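PDB 2P5V: transcriptional regulator, LRP/AsnC family from Neisseria meningitidis, which probably binds specific DNA sequences to regulate transcription, and binds calcium ions. Local coordinates for residues G[13-16]-G[17-21]; G[28-31]-G[32-36]; G[46-50]-G[51-55]; G[125-128]-G[129-133]. All blocks are in the same frame, centred on the assembly; numbering follows the deposited sequence.

Contact 1. Residues G[13-16]-G[17-21]; sequences IKIL and QVLQE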
ATOM      1  N   ILE G  13     -13.989  -2.949  42.871  1.00 46.83           N
ATOM      2  CA  ILE G  13     -13.343  -2.105  41.860  1.00 46.62           C
ATOM      3  C   ILE G  13     -12.147  -1.385  42.475  1.00 45.50           C
ATOM      4  O   ILE G  13     -11.039  -1.446  41.941  1.00 46.42           O
ATOM      5  CB  ILE G  13     -14.308  -1.043  41.260  1.00 49.46           C
ATOM      6  CG1 ILE G  13     -15.473  -1.702  40.507  1.00 51.01           C
ATOM      7  CG2 ILE G  13     -13.555  -0.097  40.325  1.00 39.23           C
ATOM      8  CD1 ILE G  13     -15.048  -2.626  39.387  1.00 50.17           C
ATOM      9  N   LYS G  14     -12.384  -0.716  43.600  1.00 43.20           N
ATOM     10  CA  LYS G  14     -11.345   0.027  44.319  1.00 46.56           C
ATOM     11  C   LYS G  14     -10.104  -0.824  44.599  1.00 44.95           C
ATOM     12  O   LYS G  14      -8.980  -0.369  44.400  1.00 45.66           O
ATOM     13  CB  LYS G  14     -11.908   0.571  45.638  1.00 50.83           C
ATOM     14  CG  LYS G  14     -10.934   1.414  46.462  1.00 57.77           C
ATOM     15  CD  LYS G  14     -10.592   2.726  45.773  1.00 61.96           C
ATOM     16  CE  LYS G  14      -9.902   3.694  46.729  1.00 66.69           C
ATOM     17  NZ  LYS G  14     -10.062   5.113  46.305  1.00 68.52           N
ATOM     18  N   ILE G  15     -10.322  -2.055  45.062  1.00 45.71           N
ATOM     19  CA  ILE G  15      -9.233  -3.002  45.335  1.00 44.83           C
ATOM     20  C   ILE G  15      -8.409  -3.320  44.081  1.00 40.79           C
ATOM     21  O   ILE G  15      -7.180  -3.405  44.138  1.00 38.64           O
ATOM     22  CB  ILE G  15      -9.777  -4.330  45.926  1.00 43.13           C
ATOM     23  CG1 ILE G  15     -10.200  -4.138  47.381  1.00 45.14           C
ATOM     24  CG2 ILE G  15      -8.732  -5.427  45.840  1.00 36.97           C
ATOM     25  CD1 ILE G  15     -10.869  -5.361  47.994  1.00 40.65           C
ATOM     26  N   LEU G  16      -9.092  -3.515  42.957  1.00 42.31           N
ATOM     27  CA  LEU G  16      -8.418  -3.809  41.688  1.00 42.27           C
ATOM     28  C   LEU G  16      -7.632  -2.605  41.173  1.00 40.44           C
ATOM     29  O   LEU G  16      -6.526  -2.749  40.659  1.00 44.97           O
ATOM     30  CB  LEU G  16      -9.424  -4.281  40.636  1.00 42.90           C
ATOM     31  CG  LEU G  16     -10.106  -5.617  40.945  1.00 42.85           C
ATOM     32  CD1 LEU G  16     -11.379  -5.757  40.130  1.00 39.06           C
ATOM     33  CD2 LEU G  16      -9.174  -6.796  40.697  1.00 40.32           C
ATOM     34  N   GLN G  17      -8.198  -1.415  41.319  1.00 43.92           N
ATOM     35  CA  GLN G  17      -7.495  -0.196  40.940  1.00 42.96           C
ATOM     36  C   GLN G  17      -6.232  -0.016  41.772  1.00 44.07           C
ATOM     37  O   GLN G  17      -5.176   0.321  41.236  1.00 45.72           O
ATOM     38  CB  GLN G  17      -8.400   1.020  41.105  1.00 46.45           C
ATOM     39  CG  GLN G  17      -9.576   1.057  40.135  1.00 49.09           C
ATOM     40  CD  GLN G  17     -10.569   2.157  40.468  1.00 41.87           C
ATOM     41  OE1 GLN G  17     -10.462   2.818  41.500  1.00 48.50           O
ATOM     42  NE2 GLN G  17     -11.541   2.357  39.591  1.00 37.81           N
ATOM     43  N   VAL G  18      -6.347  -0.243  43.081  1.00 44.05           N
ATOM     44  CA  VAL G  18      -5.209  -0.091  43.987  1.00 42.24           C
ATOM     45  C   VAL G  18      -4.088  -1.059  43.619  1.00 42.30           C
ATOM     46  O   VAL G  18      -2.931  -0.658  43.490  1.00 37.04           O
ATOM     47  CB  VAL G  18      -5.612  -0.321  45.468  1.00 46.25           C
ATOM     48  CG1 VAL G  18      -4.382  -0.562  46.337  1.00 39.86           C
ATOM     49  CG2 VAL G  18      -6.415   0.862  45.996  1.00 44.41           C
ATOM     50  N   LEU G  19      -4.439  -2.329  43.455  1.00 39.22           N
ATOM     51  CA  LEU G  19      -3.449  -3.374  43.179  1.00 45.40           C
ATOM     52  C   LEU G  19      -2.805  -3.261  41.789  1.00 48.59           C
ATOM     53  O   LEU G  19      -1.651  -3.664  41.607  1.00 46.92           O
ATOM     54  CB  LEU G  19      -4.082  -4.761  43.339  1.00 46.07           C
ATOM     55  CG  LEU G  19      -4.405  -5.193  44.769  1.00 48.15           C
ATOM     56  CD1 LEU G  19      -5.197  -6.495  44.741  1.00 42.00           C
ATOM     57  CD2 LEU G  19      -3.131  -5.336  45.607  1.00 45.34           C
ATOM     58  N   GLN G  20      -3.551  -2.739  40.814  1.00 48.01           N
ATOM     59  CA  GLN G  20      -3.008  -2.533  39.473  1.00 44.51           C
ATOM     60  C   GLN G  20      -1.845  -1.548  39.499  1.00 43.98           C
ATOM     61  O   GLN G  20      -0.864  -1.727  38.780  1.00 43.41           O
ATOM     62  CB  GLN G  20      -4.085  -2.054  38.496  1.00 44.88           C
ATOM     63  CG  GLN G  20      -4.892  -3.186  37.883  1.00 45.86           C
ATOM     64  CD  GLN G  20      -5.708  -2.756  36.685  1.00 45.87           C
ATOM     65  OE1 GLN G  20      -5.720  -3.438  35.657  1.00 46.46           O
ATOM     66  NE2 GLN G  20      -6.383  -1.617  36.799  1.00 40.29           N
ATOM     67  N   GLU G  21      -1.964  -0.524  40.340  1.00 45.68           N
ATOM     68  CA  GLU G  21      -0.915   0.476  40.508  1.00 44.33           C
ATOM     69  C   GLU G  21       0.159   0.059  41.508  1.00 45.01           C
ATOM     70  O   GLU G  21       1.330   0.367  41.315  1.00 47.93           O
ATOM     71  CB  GLU G  21      -1.526   1.819  40.918  1.00 44.78           C
ATOM     72  CG  GLU G  21      -2.246   2.524  39.781  1.00 54.15           C
ATOM     73  CD  GLU G  21      -1.325   2.803  38.600  1.00 64.44           C
ATOM     74  OE1 GLU G  21      -0.308   3.504  38.778  1.00 69.41           O
ATOM     75  OE2 GLU G  21      -1.613   2.307  37.491  1.00 72.47           O
TER

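Contact 2. Residues G[28-31]-G[32-36]; sequences VELS and ERVAL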
ATOM      1  N   VAL G  28      -2.811  -5.685  55.047  1.00 51.86           N
ATOM      2  CA  VAL G  28      -3.036  -4.549  55.950  1.00 51.05           C
ATOM      3  C   VAL G  28      -2.941  -3.205  55.227  1.00 50.86           C
ATOM      4  O   VAL G  28      -3.716  -2.292  55.508  1.00 51.16           O
ATOM      5  CB  VAL G  28      -2.054  -4.549  57.150  1.00 52.93           C
ATOM      6  CG1 VAL G  28      -2.368  -5.697  58.098  1.00 51.30           C
ATOM      7  CG2 VAL G  28      -0.605  -4.608  56.674  1.00 56.54           C
ATOM      8  N   GLU G  29      -1.996  -3.092  54.297  1.00 51.90           N
ATOM      9  CA  GLU G  29      -1.856  -1.887  53.482  1.00 51.61           C
ATOM     10  C   GLU G  29      -3.052  -1.726  52.555  1.00 46.71           C
ATOM     11  O   GLU G  29      -3.711  -0.685  52.555  1.00 43.56           O
ATOM     12  CB  GLU G  29      -0.559  -1.944  52.675  1.00 51.59           C
ATOM     13  CG  GLU G  29       0.693  -1.767  53.535  1.00 56.60           C
ATOM     14  CD  GLU G  29       1.980  -2.146  52.812  1.00 59.03           C
ATOM     15  OE1 GLU G  29       1.983  -2.199  51.564  1.00 63.96           O
ATOM     16  OE2 GLU G  29       2.994  -2.389  53.498  1.00 63.04           O
ATOM     17  N   LEU G  30      -3.329  -2.777  51.785  1.00 45.90           N
ATOM     18  CA  LEU G  30      -4.458  -2.816  50.845  1.00 45.26           C
ATOM     19  C   LEU G  30      -5.786  -2.482  51.525  1.00 46.85           C
ATOM     20  O   LEU G  30      -6.560  -1.665  51.017  1.00 49.48           O
ATOM     21  CB  LEU G  30      -4.540  -4.201  50.181  1.00 45.30           C
ATOM     22  CG  LEU G  30      -5.735  -4.506  49.270  1.00 41.65           C
ATOM     23  CD1 LEU G  30      -5.764  -3.563  48.086  1.00 33.59           C
ATOM     24  CD2 LEU G  30      -5.694  -5.958  48.804  1.00 43.61           C
ATOM     25  N   SER G  31      -6.035  -3.116  52.670  1.00 47.09           N
ATOM     26  CA  SER G  31      -7.248  -2.878  53.454  1.00 47.08           C
ATOM     27  C   SER G  31      -7.361  -1.423  53.915  1.00 49.66           C
ATOM     28  O   SER G  31      -8.462  -0.873  53.966  1.00 49.13           O
ATOM     29  CB  SER G  31      -7.289  -3.815  54.668  1.00 45.48           C
ATOM     30  OG  SER G  31      -6.305  -3.467  55.628  1.00 38.39           O
ATOM     31  N   GLU G  32      -6.221  -0.810  54.236  1.00 53.01           N
ATOM     32  CA  GLU G  32      -6.174   0.578  54.708  1.00 55.00           C
ATOM     33  C   GLU G  32      -6.518   1.588  53.600  1.00 54.70           C
ATOM     34  O   GLU G  32      -7.012   2.679  53.892  1.00 53.79           O
ATOM     35  CB  GLU G  32      -4.785   0.880  55.298  1.00 56.94           C
ATOM     36  CG  GLU G  32      -4.667   2.181  56.096  1.00 60.20           C
ATOM     37  CD  GLU G  32      -5.277   2.100  57.498  1.00 67.29           C
ATOM     38  OE1 GLU G  32      -6.142   1.231  57.741  1.00 69.23           O
ATOM     39  OE2 GLU G  32      -4.886   2.919  58.362  1.00 62.42           O
ATOM     40  N   ARG G  33      -6.273   1.224  52.341  1.00 52.14           N
ATOM     41  CA  ARG G  33      -6.568   2.115  51.209  1.00 53.23           C
ATOM     42  C   ARG G  33      -7.978   1.908  50.654  1.00 50.98           C
ATOM     43  O   ARG G  33      -8.439   2.697  49.833  1.00 50.01           O
ATOM     44  CB  ARG G  33      -5.546   1.942  50.076  1.00 55.63           C
ATOM     45  CG  ARG G  33      -4.127   1.633  50.532  1.00 62.93           C
ATOM     46  CD  ARG G  33      -3.064   2.403  49.754  1.00 69.93           C
ATOM     47  NE  ARG G  33      -1.717   1.972  50.134  1.00 75.87           N
ATOM     48  CZ  ARG G  33      -1.128   2.228  51.307  1.00 78.30           C
ATOM     49  NH1 ARG G  33      -1.747   2.928  52.259  1.00 76.18           N
ATOM     50  NH2 ARG G  33       0.101   1.774  51.538  1.00 78.37           N
ATOM     51  N   VAL G  34      -8.650   0.846  51.093  1.00 52.09           N
ATOM     52  CA  VAL G  34      -9.996   0.515  50.618  1.00 54.36           C
ATOM     53  C   VAL G  34     -11.045   0.653  51.732  1.00 53.44           C
ATOM     54  O   VAL G  34     -12.213   0.308  51.539  1.00 54.27           O
ATOM     55  CB  VAL G  34     -10.026  -0.919  50.029  1.00 56.42           C
ATOM     56  CG1 VAL G  34     -11.382  -1.223  49.398  1.00 62.47           C
ATOM     57  CG2 VAL G  34      -8.917  -1.086  48.992  1.00 51.54           C
ATOM     58  N   ALA G  35     -10.627   1.177  52.884  1.00 53.28           N
ATOM     59  CA  ALA G  35     -11.509   1.350  54.042  1.00 54.72           C
ATOM     60  C   ALA G  35     -12.214   0.048  54.432  1.00 55.37           C
ATOM     61  O   ALA G  35     -13.425   0.032  54.675  1.00 55.66           O
ATOM     62  CB  ALA G  35     -12.527   2.458  53.778  1.00 54.90           C
ATOM     63  N   LEU G  36     -11.438  -1.036  54.475  1.00 55.46           N
ATOM     64  CA  LEU G  36     -11.918  -2.356  54.897  1.00 55.49           C
ATOM     65  C   LEU G  36     -11.044  -2.923  56.014  1.00 54.41           C
ATOM     66  O   LEU G  36      -9.913  -2.476  56.215  1.00 56.92           O
ATOM     67  CB  LEU G  36     -11.911  -3.331  53.714  1.00 56.23           C
ATOM     68  CG  LEU G  36     -13.269  -3.719  53.124  1.00 58.94           C
ATOM     69  CD1 LEU G  36     -13.065  -4.517  51.854  1.00 57.04           C
ATOM     70  CD2 LEU G  36     -14.099  -4.512  54.131  1.00 56.21           C
TER

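Contact 3. Residues G[46-50]-G[51-55]; sequences KQLED and AGIVR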
ATOM      1  N   LYS G  46      -9.231 -12.746  47.585  1.00 49.67           N
ATOM      2  CA  LYS G  46      -9.215 -14.178  47.280  1.00 49.53           C
ATOM      3  C   LYS G  46     -10.232 -14.543  46.196  1.00 46.03           C
ATOM      4  O   LYS G  46      -9.926 -15.318  45.294  1.00 42.52           O
ATOM      5  CB  LYS G  46      -9.522 -14.990  48.542  1.00 55.37           C
ATOM      6  CG  LYS G  46      -8.928 -16.389  48.536  1.00 65.16           C
ATOM      7  CD  LYS G  46      -7.526 -16.414  49.144  1.00 69.77           C
ATOM      8  CE  LYS G  46      -7.571 -16.307  50.666  1.00 72.78           C
ATOM      9  NZ  LYS G  46      -6.278 -16.690  51.291  1.00 75.88           N
ATOM     10  N   GLN G  47     -11.442 -13.993  46.302  1.00 42.42           N
ATOM     11  CA  GLN G  47     -12.494 -14.211  45.306  1.00 45.95           C
ATOM     12  C   GLN G  47     -12.056 -13.700  43.931  1.00 45.25           C
ATOM     13  O   GLN G  47     -12.287 -14.352  42.908  1.00 43.73           O
ATOM     14  CB  GLN G  47     -13.798 -13.517  45.729  1.00 45.83           C
ATOM     15  CG  GLN G  47     -14.480 -14.145  46.958  1.00 54.24           C
ATOM     16  CD  GLN G  47     -15.448 -13.202  47.680  1.00 56.87           C
ATOM     17  OE1 GLN G  47     -15.596 -12.032  47.317  1.00 70.34           O
ATOM     18  NE2 GLN G  47     -16.106 -13.716  48.716  1.00 58.25           N
ATOM     19  N   LEU G  48     -11.414 -12.537  43.922  1.00 46.19           N
ATOM     20  CA  LEU G  48     -10.914 -11.927  42.690  1.00 43.27           C
ATOM     21  C   LEU G  48      -9.831 -12.766  42.011  1.00 45.16           C
ATOM     22  O   LEU G  48      -9.815 -12.874  40.786  1.00 43.54           O
ATOM     23  CB  LEU G  48     -10.371 -10.519  42.969  1.00 39.74           C
ATOM     24  CG  LEU G  48     -11.413  -9.492  43.398  1.00 33.55           C
ATOM     25  CD1 LEU G  48     -10.749  -8.221  43.892  1.00 34.16           C
ATOM     26  CD2 LEU G  48     -12.340  -9.201  42.238  1.00 44.01           C
ATOM     27  N   GLU G  49      -8.934 -13.352  42.804  1.00 46.47           N
ATOM     28  CA  GLU G  49      -7.881 -14.226  42.272  1.00 51.17           C
ATOM     29  C   GLU G  49      -8.446 -15.569  41.812  1.00 49.89           C
ATOM     30  O   GLU G  49      -8.081 -16.066  40.750  1.00 48.84           O
ATOM     31  CB  GLU G  49      -6.785 -14.463  43.314  1.00 50.37           C
ATOM     32  CG  GLU G  49      -5.843 -13.284  43.510  1.00 53.31           C
ATOM     33  CD  GLU G  49      -5.010 -13.405  44.780  1.00 55.28           C
ATOM     34  OE1 GLU G  49      -4.936 -14.517  45.351  1.00 67.28           O
ATOM     35  OE2 GLU G  49      -4.434 -12.385  45.214  1.00 48.02           O
ATOM     36  N   ASP G  50      -9.331 -16.149  42.619  1.00 47.61           N
ATOM     37  CA  ASP G  50      -9.986 -17.406  42.266  1.00 50.51           C
ATOM     38  C   ASP G  50     -10.887 -17.252  41.037  1.00 49.44           C
ATOM     39  O   ASP G  50     -11.010 -18.177  40.235  1.00 49.02           O
ATOM     40  CB  ASP G  50     -10.808 -17.943  43.448  1.00 52.62           C
ATOM     41  CG  ASP G  50      -9.951 -18.256  44.669  1.00 55.55           C
ATOM     42  OD1 ASP G  50      -8.708 -18.353  44.534  1.00 57.23           O
ATOM     43  OD2 ASP G  50     -10.529 -18.396  45.770  1.00 56.73           O
ATOM     44  N   ALA G  51     -11.509 -16.082  40.894  1.00 49.18           N
ATOM     45  CA  ALA G  51     -12.349 -15.773  39.733  1.00 43.87           C
ATOM     46  C   ALA G  51     -11.544 -15.596  38.443  1.00 47.57           C
ATOM     47  O   ALA G  51     -12.111 -15.619  37.350  1.00 50.63           O
ATOM     48  CB  ALA G  51     -13.160 -14.522  39.996  1.00 44.13           C
ATOM     49  N   GLY G  52     -10.233 -15.399  38.568  1.00 44.97           N
ATOM     50  CA  GLY G  52      -9.369 -15.185  37.415  1.00 42.04           C
ATOM     51  C   GLY G  52      -9.295 -13.730  36.987  1.00 42.52           C
ATOM     52  O   GLY G  52      -8.788 -13.430  35.904  1.00 42.88           O
ATOM     53  N   ILE G  53      -9.788 -12.823  37.830  1.00 37.93           N
ATOM     54  CA  ILE G  53      -9.759 -11.397  37.511  1.00 38.59           C
ATOM     55  C   ILE G  53      -8.330 -10.857  37.585  1.00 42.92           C
ATOM     56  O   ILE G  53      -7.853 -10.212  36.640  1.00 37.36           O
ATOM     57  CB  ILE G  53     -10.692 -10.578  38.422  1.00 38.95           C
ATOM     58  CG1 ILE G  53     -12.152 -10.921  38.105  1.00 37.16           C
ATOM     59  CG2 ILE G  53     -10.443  -9.082  38.230  1.00 34.60           C
ATOM     60  CD1 ILE G  53     -13.147 -10.348  39.087  1.00 38.67           C
ATOM     61  N   VAL G  54      -7.666 -11.118  38.710  1.00 43.05           N
ATOM     62  CA  VAL G  54      -6.237 -10.889  38.835  1.00 41.92           C
ATOM     63  C   VAL G  54      -5.559 -12.144  38.322  1.00 43.82           C
ATOM     64  O   VAL G  54      -5.633 -13.193  38.968  1.00 45.26           O
ATOM     65  CB  VAL G  54      -5.810 -10.656  40.286  1.00 44.95           C
ATOM     66  CG1 VAL G  54      -4.292 -10.526  40.369  1.00 45.90           C
ATOM     67  CG2 VAL G  54      -6.492  -9.424  40.854  1.00 41.13           C
ATOM     68  N   ARG G  55      -4.917 -12.047  37.161  1.00 43.93           N
ATOM     69  CA  ARG G  55      -4.252 -13.208  36.570  1.00 49.73           C
ATOM     70  C   ARG G  55      -2.781 -13.352  36.986  1.00 42.54           C
ATOM     71  O   ARG G  55      -2.242 -14.459  36.961  1.00 42.80           O
ATOM     72  CB  ARG G  55      -4.389 -13.219  35.042  1.00 49.97           C
ATOM     73  CG  ARG G  55      -3.793 -12.034  34.321  1.00 57.04           C
ATOM     74  CD  ARG G  55      -3.831 -12.251  32.816  1.00 57.44           C
ATOM     75  NE  ARG G  55      -3.168 -11.163  32.101  1.00 61.89           N
ATOM     76  CZ  ARG G  55      -1.845 -10.996  32.024  1.00 61.92           C
ATOM     77  NH1 ARG G  55      -1.008 -11.844  32.621  1.00 56.46           N
ATOM     78  NH2 ARG G  55      -1.353  -9.965  31.345  1.00 63.42           N
TER

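Contact 4. Residues G[125-128]-G[129-133]; sequences FVLD and TLLSH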
ATOM      1  N   PHE G 125      18.415 -11.277  15.628  1.00 39.95           N
ATOM      2  CA  PHE G 125      17.128 -11.915  15.889  1.00 45.26           C
ATOM      3  C   PHE G 125      16.329 -12.110  14.603  1.00 47.21           C
ATOM      4  O   PHE G 125      15.978 -13.227  14.240  1.00 49.46           O
ATOM      5  CB  PHE G 125      16.310 -11.094  16.881  1.00 46.22           C
ATOM      6  CG  PHE G 125      14.922 -11.606  17.072  1.00 49.55           C
ATOM      7  CD1 PHE G 125      14.711 -12.843  17.658  1.00 49.18           C
ATOM      8  CD2 PHE G 125      13.827 -10.877  16.637  1.00 47.49           C
ATOM      9  CE1 PHE G 125      13.436 -13.340  17.827  1.00 47.86           C
ATOM     10  CE2 PHE G 125      12.537 -11.371  16.807  1.00 54.54           C
ATOM     11  CZ  PHE G 125      12.345 -12.599  17.403  1.00 56.97           C
ATOM     12  N   VAL G 126      16.063 -11.010  13.912  1.00 50.34           N
ATOM     13  CA  VAL G 126      15.290 -11.032  12.671  1.00 46.48           C
ATOM     14  C   VAL G 126      15.879 -11.998  11.619  1.00 48.77           C
ATOM     15  O   VAL G 126      15.201 -12.922  11.159  1.00 42.99           O
ATOM     16  CB  VAL G 126      15.189  -9.603  12.090  1.00 49.67           C
ATOM     17  CG1 VAL G 126      14.715  -9.629  10.658  1.00 51.93           C
ATOM     18  CG2 VAL G 126      14.258  -8.759  12.959  1.00 49.40           C
ATOM     19  N   LEU G 127      17.145 -11.797  11.265  1.00 45.43           N
ATOM     20  CA  LEU G 127      17.773 -12.580  10.192  1.00 50.28           C
ATOM     21  C   LEU G 127      17.964 -14.056  10.548  1.00 53.63           C
ATOM     22  O   LEU G 127      17.731 -14.924   9.706  1.00 63.01           O
ATOM     23  CB  LEU G 127      19.126 -11.977   9.782  1.00 48.40           C
ATOM     24  CG  LEU G 127      19.129 -10.594   9.104  1.00 56.02           C
ATOM     25  CD1 LEU G 127      20.469 -10.353   8.392  1.00 45.65           C
ATOM     26  CD2 LEU G 127      17.978 -10.421   8.122  1.00 49.97           C
ATOM     27  N   ASP G 128      18.391 -14.332  11.783  1.00 51.01           N
ATOM     28  CA  ASP G 128      18.731 -15.700  12.191  1.00 51.20           C
ATOM     29  C   ASP G 128      17.563 -16.455  12.838  1.00 48.89           C
ATOM     30  O   ASP G 128      17.510 -17.674  12.744  1.00 49.42           O
ATOM     31  CB  ASP G 128      19.932 -15.711  13.145  1.00 51.57           C
ATOM     32  CG  ASP G 128      21.072 -14.836  12.667  1.00 55.48           C
ATOM     33  OD1 ASP G 128      21.125 -14.522  11.459  1.00 50.60           O
ATOM     34  OD2 ASP G 128      21.912 -14.453  13.507  1.00 55.25           O
ATOM     35  N   THR G 129      16.636 -15.752  13.494  1.00 48.56           N
ATOM     36  CA  THR G 129      15.549 -16.435  14.208  1.00 48.15           C
ATOM     37  C   THR G 129      14.204 -16.283  13.516  1.00 48.18           C
ATOM     38  O   THR G 129      13.597 -17.264  13.115  1.00 48.85           O
ATOM     39  CB  THR G 129      15.441 -15.957  15.677  1.00 48.66           C
ATOM     40  OG1 THR G 129      16.662 -16.255  16.350  1.00 51.84           O
ATOM     41  CG2 THR G 129      14.308 -16.664  16.408  1.00 49.48           C
ATOM     42  N   LEU G 130      13.740 -15.051  13.378  1.00 52.67           N
ATOM     43  CA  LEU G 130      12.403 -14.808  12.861  1.00 50.45           C
ATOM     44  C   LEU G 130      12.225 -15.289  11.418  1.00 51.36           C
ATOM     45  O   LEU G 130      11.352 -16.105  11.141  1.00 47.95           O
ATOM     46  CB  LEU G 130      12.084 -13.324  12.943  1.00 48.92           C
ATOM     47  CG  LEU G 130      10.655 -12.918  12.587  1.00 49.32           C
ATOM     48  CD1 LEU G 130       9.644 -13.714  13.406  1.00 49.66           C
ATOM     49  CD2 LEU G 130      10.511 -11.438  12.819  1.00 56.15           C
ATOM     50  N   LEU G 131      13.062 -14.783  10.513  1.00 46.99           N
ATOM     51  CA  LEU G 131      12.850 -14.969   9.080  1.00 50.52           C
ATOM     52  C   LEU G 131      13.178 -16.382   8.647  1.00 50.15           C
ATOM     53  O   LEU G 131      12.634 -16.862   7.659  1.00 52.44           O
ATOM     54  CB  LEU G 131      13.671 -13.962   8.272  1.00 50.96           C
ATOM     55  CG  LEU G 131      13.217 -12.509   8.445  1.00 48.18           C
ATOM     56  CD1 LEU G 131      14.144 -11.542   7.730  1.00 46.02           C
ATOM     57  CD2 LEU G 131      11.790 -12.331   7.952  1.00 57.70           C
ATOM     58  N   SER G 132      14.058 -17.035   9.406  1.00 45.94           N
ATOM     59  CA  SER G 132      14.463 -18.413   9.163  1.00 55.73           C
ATOM     60  C   SER G 132      13.370 -19.426   9.524  1.00 55.20           C
ATOM     61  O   SER G 132      13.433 -20.586   9.103  1.00 57.22           O
ATOM     62  CB  SER G 132      15.721 -18.724   9.975  1.00 53.02           C
ATOM     63  OG  SER G 132      15.471 -18.556  11.360  1.00 53.93           O
ATOM     64  N   HIS G 133      12.386 -18.986  10.302  1.00 47.69           N
ATOM     65  CA  HIS G 133      11.302 -19.843  10.758  1.00 46.99           C
ATOM     66  C   HIS G 133      10.428 -20.246   9.571  1.00 46.24           C
ATOM     67  O   HIS G 133       9.965 -19.393   8.809  1.00 43.71           O
ATOM     68  CB  HIS G 133      10.467 -19.119  11.825  1.00 46.35           C
ATOM     69  CG  HIS G 133       9.552 -20.019  12.605  1.00 49.19           C
ATOM     70  ND1 HIS G 133       8.485 -20.674  12.031  1.00 42.84           N
ATOM     71  CD2 HIS G 133       9.526 -20.344  13.920  1.00 39.85           C
ATOM     72  CE1 HIS G 133       7.848 -21.373  12.953  1.00 47.20           C
ATOM     73  NE2 HIS G 133       8.460 -21.190  14.109  1.00 44.54           N
TER

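Contact 1. Residues G[13-16]-G[17-21]
Q17 lays its side chain across I13 one helical turn back, and four successive i-to-i+4 backbone bonds tie residues 13-16 to 17-21. Q17 N reaches I13 O at 2.9 Å with an N-H...O angle of 164°. V18 to K14, L19 to I15 and Q20 to L16 repeat the pattern; Q20 N to L16 O, 3.0 Å, is the most bent at 149°. This regular series is the evidence for an unbroken alpha helix here.

One apolar pair follows the same spacing: I15 CG2 and L19 CD1 meet at 3.9 Å, the two side chains alongside each other and pointing the same way.

A separate van der Waals contact joins methyl and amide. I13 CG2, set anti to its own nitrogen by chi1 of -63°, leans toward the end of Q17, and Q17 NE2 comes to 3.3 Å from that methyl. Q17 CG also sits 3.4 Å from I13 O.

The polar end of Q20 leaves this turn for L154, where OE1 accepts from the backbone N. Helix 10-21, in the winged helix-turn-helix region, packs I15 and L19 on helix 38-50 and V18 and L19 on L30 of helix 27-33, while L16 meets V54 of strand 54-61 and L61 of the second subunit.

Contact 2. Residues G[28-31]-G[32-36]
S31 has the most surface buried in this turn, and its carbonyl receives the bond that closes it: L36 N to S31 O is 3.0 Å and nearly straight, N-H...O 170°. The S31 hydroxyl points back along the helix, where chi1 of 70° folds OG over its own backbone and within range of V28 O. It donates to that oxygen at 2.8 Å. E32 N gives V28 O a second bond, 3.2 Å, and both donors approach from one face of the carbonyl plane.

E29 and E32 follow in buried surface. E32 CB packs 3.3 Å from E29 O, while the E29 side chain runs beside that of R33, pointing the same way. E29 CB lies over one face of the guanidinium, 3.9 Å from R33 NH2. E29 OE1 stands 4.4 Å from R33 NH2 and well outside the guanidinium plane, so the charged ends are near each other without a salt bridge and the carbon packing is the direct contact. OE1 accepts a weak bond from T26 N.

Helix 27-33 belongs to the winged helix-turn-helix region. L30 reaches C41 and L45 of helix 38-50 as well as V18 and L19 of helix 10-21, and V34 rests on K14 and I15 of the latter.

Contact 3. Residues G[46-50]-G[51-55]
L48 and I53 face each other across a Schellman motif that ends helix 38-50 and sends the chain into strand 54-61, within the winged helix-turn-helix region.

The backbone bonds define the motif. A51 N to Q47 O, 2.8 Å, is an ordinary i-to-i+4 helical bond. Beyond it the chain turns back: I53 N donates to L48 O at 3.0 Å, lining up with the carbonyl (C=O...N 174°), and G52 N donates to E49 O at 3.1 Å from above that carbonyl plane, 70° out of it. L48 O also receives a weak bond from V54 N. G52 has left helical geometry with phi +87°, where a CB would press against the preceding carbonyl oxygen; the absence of a side chain therefore suits the reversal. V54 then pairs in an antiparallel ladder with a strand of the second subunit, so the sheet continues across that interface.

Apolar contacts close the two arms of the turn. The E49 side chain runs alongside V54 and points the same way, bringing CG to 4.2 Å from V54 CB; its polar end goes on to Y57, whose hydroxyl is hydrogen-bonded to OE2. L48 and I53 both pack on L16 of helix 10-21. Their own meeting is oblique and tighter than normal van der Waals contact, L48 CD2 lying 3.4 Å from I53 CD1.

Contact 4. Residues G[125-128]-G[129-133]
L131 turns its CB toward V126, one widened turn back, and its side chain can be followed outward atom by atom. CB sits 3.4 Å from V126 O. Chi1 of -67° sets CG beside the L131 nitrogen, where it stays close to V126 O and also nears V126 CG1. At the tip CD1 touches V126 CG1 at 3.5 Å and L127 CD2 at 4.0 Å; both partners lie alongside the leucine and point the same way.

The backbone explains this i-to-i+5 meeting. L131 N donates to V126 O at 2.9 Å (N-H...O 166°), and L130 N likewise spans five residues to F125 O at 3.0 Å: a pi-type turn near the end of helix 119-130, in the Lrp/AsnC ligand-binding domain. F125 O accepts a second bond, from T129 N at 2.7 Å, and the two donors arrive from opposite faces of its plane. A type I beta turn from L130 to H133 follows.

On another flank the F125 ring meets T129 obliquely, CE1 lying 3.7 Å from T129 CG2. The same ring stands edge-to-face with W95. L131 also packs on A139 of strand 136-150 and on R85 of the third subunit, and its side chain lies about 7 Å from a bound calcium ion.

Contacts 1, 2 and 3 share the winged helix-turn-helix region, whereas contact 4 stands in the ligand-binding domain, its centre about 40 Å from that of contact 1. Contact 1 is the buried one; the other three are partly buried. It touches both neighbours: V18 CG1 meets L30 CD1 of contact 2, and L16 CD2 meets I53 CG2 of contact 3, while contacts 2 and 3 do not touch. Regular i-to-i+4 bonds run through residues 13-20 in contact 1. In the others the pattern changes where the helix gives out: S31 OG and E32 N share V28 O in 28-36, a Schellman motif closes 46-55, and 125-133 has a pi-type turn. Contacts 1, 3 and 4 also meet other subunits; contact 2 does not.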